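Local structure of TqaA (Penicillium aethiopicum, 5DLK) at residues F61-T66 and D417-V422. The protein is a fungal nonribosomal peptide synthetase, of which this chain is the condensation-like CT domain, associated with macrocyclization of the peptide and binding phosphopantetheine. Sequence-based numbering, arbitrary orientation.
With EDO (1,2-ethanediol), chain E.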
loop_
_atom_site.group_PDB
_atom_site.type_symbol
_atom_site.label_atom_id
_atom_site.label_comp_id
_atom_site.label_asym_id
_atom_site.label_seq_id
_atom_site.Cartn_x
_atom_site.Cartn_y
_atom_site.Cartn_z
ATOM N N PHE A 61 1.920 5.468 -5.383
ATOM C CA PHE A 61 1.827 6.112 -4.072
ATOM C C PHE A 61 2.564 7.446 -4.041
ATOM O O PHE A 61 2.090 8.400 -3.436
ATOM C CB PHE A 61 2.359 5.172 -2.988
ATOM C CG PHE A 61 1.417 4.059 -2.651
ATOM C CD1 PHE A 61 0.122 4.341 -2.242
ATOM C CD2 PHE A 61 1.812 2.727 -2.760
ATOM C CE1 PHE A 61 -0.773 3.321 -1.938
ATOM C CE2 PHE A 61 0.925 1.692 -2.454
ATOM C CZ PHE A 61 -0.383 1.996 -2.041
ATOM N N ILE A 62 3.726 7.519 -4.677
ATOM C CA ILE A 62 4.493 8.773 -4.674
ATOM C C ILE A 62 3.736 9.894 -5.382
ATOM O O ILE A 62 3.646 11.026 -4.869
ATOM C CB ILE A 62 5.896 8.565 -5.305
ATOM C CG1 ILE A 62 6.719 7.677 -4.367
ATOM C CG2 ILE A 62 6.585 9.901 -5.525
ATOM C CD1 ILE A 62 8.011 7.146 -4.965
ATOM N N LYS A 63 3.125 9.570 -6.524
ATOM C CA LYS A 63 2.390 10.567 -7.284
ATOM C C LYS A 63 1.194 11.102 -6.523
ATOM O O LYS A 63 0.726 12.207 -6.793
ATOM C CB LYS A 63 1.889 9.988 -8.615
ATOM C CG LYS A 63 2.918 9.862 -9.718
ATOM C CD LYS A 63 2.167 9.440 -11.001
ATOM C CE LYS A 63 3.086 9.165 -12.173
ATOM N NZ LYS A 63 3.954 10.345 -12.493
ATOM N N ARG A 64 0.690 10.303 -5.591
ATOM C CA ARG A 64 -0.486 10.666 -4.810
ATOM C C ARG A 64 -0.126 11.248 -3.430
ATOM O O ARG A 64 -1.002 11.450 -2.565
ATOM C CB ARG A 64 -1.392 9.444 -4.676
ATOM C CG ARG A 64 -2.121 9.145 -6.017
ATOM C CD ARG A 64 -2.596 7.707 -6.151
ATOM N NE ARG A 64 -3.176 7.497 -7.487
ATOM C CZ ARG A 64 -2.474 7.353 -8.614
ATOM N NH1 ARG A 64 -1.137 7.415 -8.618
ATOM N NH2 ARG A 64 -3.116 7.181 -9.765
ATOM N N GLY A 65 1.160 11.525 -3.234
ATOM C CA GLY A 65 1.603 12.185 -2.008
ATOM C C GLY A 65 1.313 11.350 -0.778
ATOM O O GLY A 65 0.996 11.890 0.290
ATOM N N THR A 66 1.421 10.028 -0.923
ATOM C CA THR A 66 1.004 9.120 0.137
ATOM C C THR A 66 2.093 9.086 1.204
ATOM O O THR A 66 3.196 8.607 0.970
ATOM C CB THR A 66 0.727 7.711 -0.401
ATOM O OG1 THR A 66 0.024 7.831 -1.642
ATOM C CG2 THR A 66 -0.154 6.920 0.577
ATOM N N ASP A 417 -3.864 11.397 -1.849
ATOM C CA ASP A 417 -4.697 12.166 -2.774
ATOM C C ASP A 417 -4.783 11.501 -4.141
ATOM O O ASP A 417 -3.871 11.625 -4.945
ATOM C CB ASP A 417 -4.151 13.585 -2.913
ATOM C CG ASP A 417 -4.245 14.355 -1.618
ATOM O OD1 ASP A 417 -5.369 14.720 -1.240
ATOM O OD2 ASP A 417 -3.196 14.559 -0.994
ATOM N N PRO A 418 -5.893 10.795 -4.398
ATOM C CA PRO A 418 -6.105 10.108 -5.680
ATOM C C PRO A 418 -5.981 11.041 -6.878
ATOM O O PRO A 418 -6.183 12.250 -6.748
ATOM C CB PRO A 418 -7.554 9.587 -5.574
ATOM C CG PRO A 418 -7.830 9.484 -4.123
ATOM C CD PRO A 418 -7.012 10.600 -3.462
ATOM N N LEU A 419 -5.685 10.472 -8.041
ATOM C CA LEU A 419 -5.678 11.240 -9.271
ATOM C C LEU A 419 -7.058 11.119 -9.951
ATOM O O LEU A 419 -8.037 11.669 -9.447
ATOM C CB LEU A 419 -4.534 10.775 -10.169
ATOM C CG LEU A 419 -3.178 10.826 -9.439
ATOM C CD1 LEU A 419 -2.014 10.403 -10.345
ATOM C CD2 LEU A 419 -2.950 12.224 -8.848
ATOM N N ASP A 420 -7.162 10.400 -11.065
ATOM C CA ASP A 420 -8.471 10.309 -11.735
ATOM C C ASP A 420 -9.259 9.061 -11.324
ATOM O O ASP A 420 -10.434 8.945 -11.647
ATOM C CB ASP A 420 -8.303 10.318 -13.257
ATOM C CG ASP A 420 -7.828 11.663 -13.782
ATOM O OD1 ASP A 420 -8.201 12.704 -13.193
ATOM O OD2 ASP A 420 -7.075 11.668 -14.781
ATOM N N GLU A 421 -8.612 8.140 -10.613
ATOM C CA GLU A 421 -9.245 6.873 -10.235
ATOM C C GLU A 421 -10.142 6.951 -8.991
ATOM O O GLU A 421 -10.028 7.868 -8.161
ATOM C CB GLU A 421 -8.173 5.809 -10.002
ATOM C CG GLU A 421 -7.440 5.929 -8.652
ATOM C CD GLU A 421 -6.421 7.068 -8.611
ATOM O OE1 GLU A 421 -6.052 7.571 -9.689
ATOM O OE2 GLU A 421 -5.987 7.436 -7.495
ATOM N N VAL A 422 -11.035 5.972 -8.871
ATOM C CA VAL A 422 -11.875 5.823 -7.688
ATOM C C VAL A 422 -11.347 4.611 -6.930
ATOM O O VAL A 422 -11.096 3.567 -7.534
ATOM C CB VAL A 422 -13.365 5.627 -8.050
ATOM C CG1 VAL A 422 -14.188 5.261 -6.802
ATOM C CG2 VAL A 422 -13.899 6.885 -8.713
HETATM C C1 EDO E . -6.771 12.768 2.409
HETATM O O1 EDO E . -6.511 11.354 2.230
HETATM C C2 EDO E . -5.539 13.552 2.898
HETATM O O2 EDO E . -4.518 13.651 1.880
#
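Arg64 grips the carboxylate of buried Glu421 side-on with two nitrogens, in a salt bridge: Arg64 NE meets Glu421 OE2 at 2.8 Å and Arg64 NH2 meets Glu421 OE1 at 3.0 Å. Both bonds are nearly straight and both oxygens lie close to the guanidinium plane, yet they are approached from above the carboxylate, the two planes being 47° apart. The arginine chain runs extended from CG to NE, while that of Glu421 folds back at chi2 (-75°), which brings its carboxylate round to the side-on pair of nitrogens. Glu421 OE2 also accepts Leu419 N at 3.1 Å, on the opposite face from Arg64 NE, and Trp423 NE1; Arg64 NH1 is held by Val60 O, which should limit rotation of the guanidinium.

Nonpolar packing comes from Leu419, whose CD1 rests over one guanidinium face, off-centre, 3.5 Å from Arg64 CZ. With an alanine in place of Arg64, the buried Glu421 carboxylate would probably lose its countercharge, and Leu419 the flat group it lies on.

One backbone bond ties the loops, Asp417 N to Arg64 O (3.0 Å). Arg64 precedes Gly65, the C' residue of the Schellman motif that ends helix 56-63, with Gly65 N on Ile62 O and Thr66 N on Phe61 O. The carboxylate of Asp417 turns instead to Thr265.

The contact thus pins the C-terminal end of helix 56-63, just ahead of strand 67-75, to the loop that leaves strand 407-415 and enters strand 422-428, where two different sheets of the condensation fold are linked.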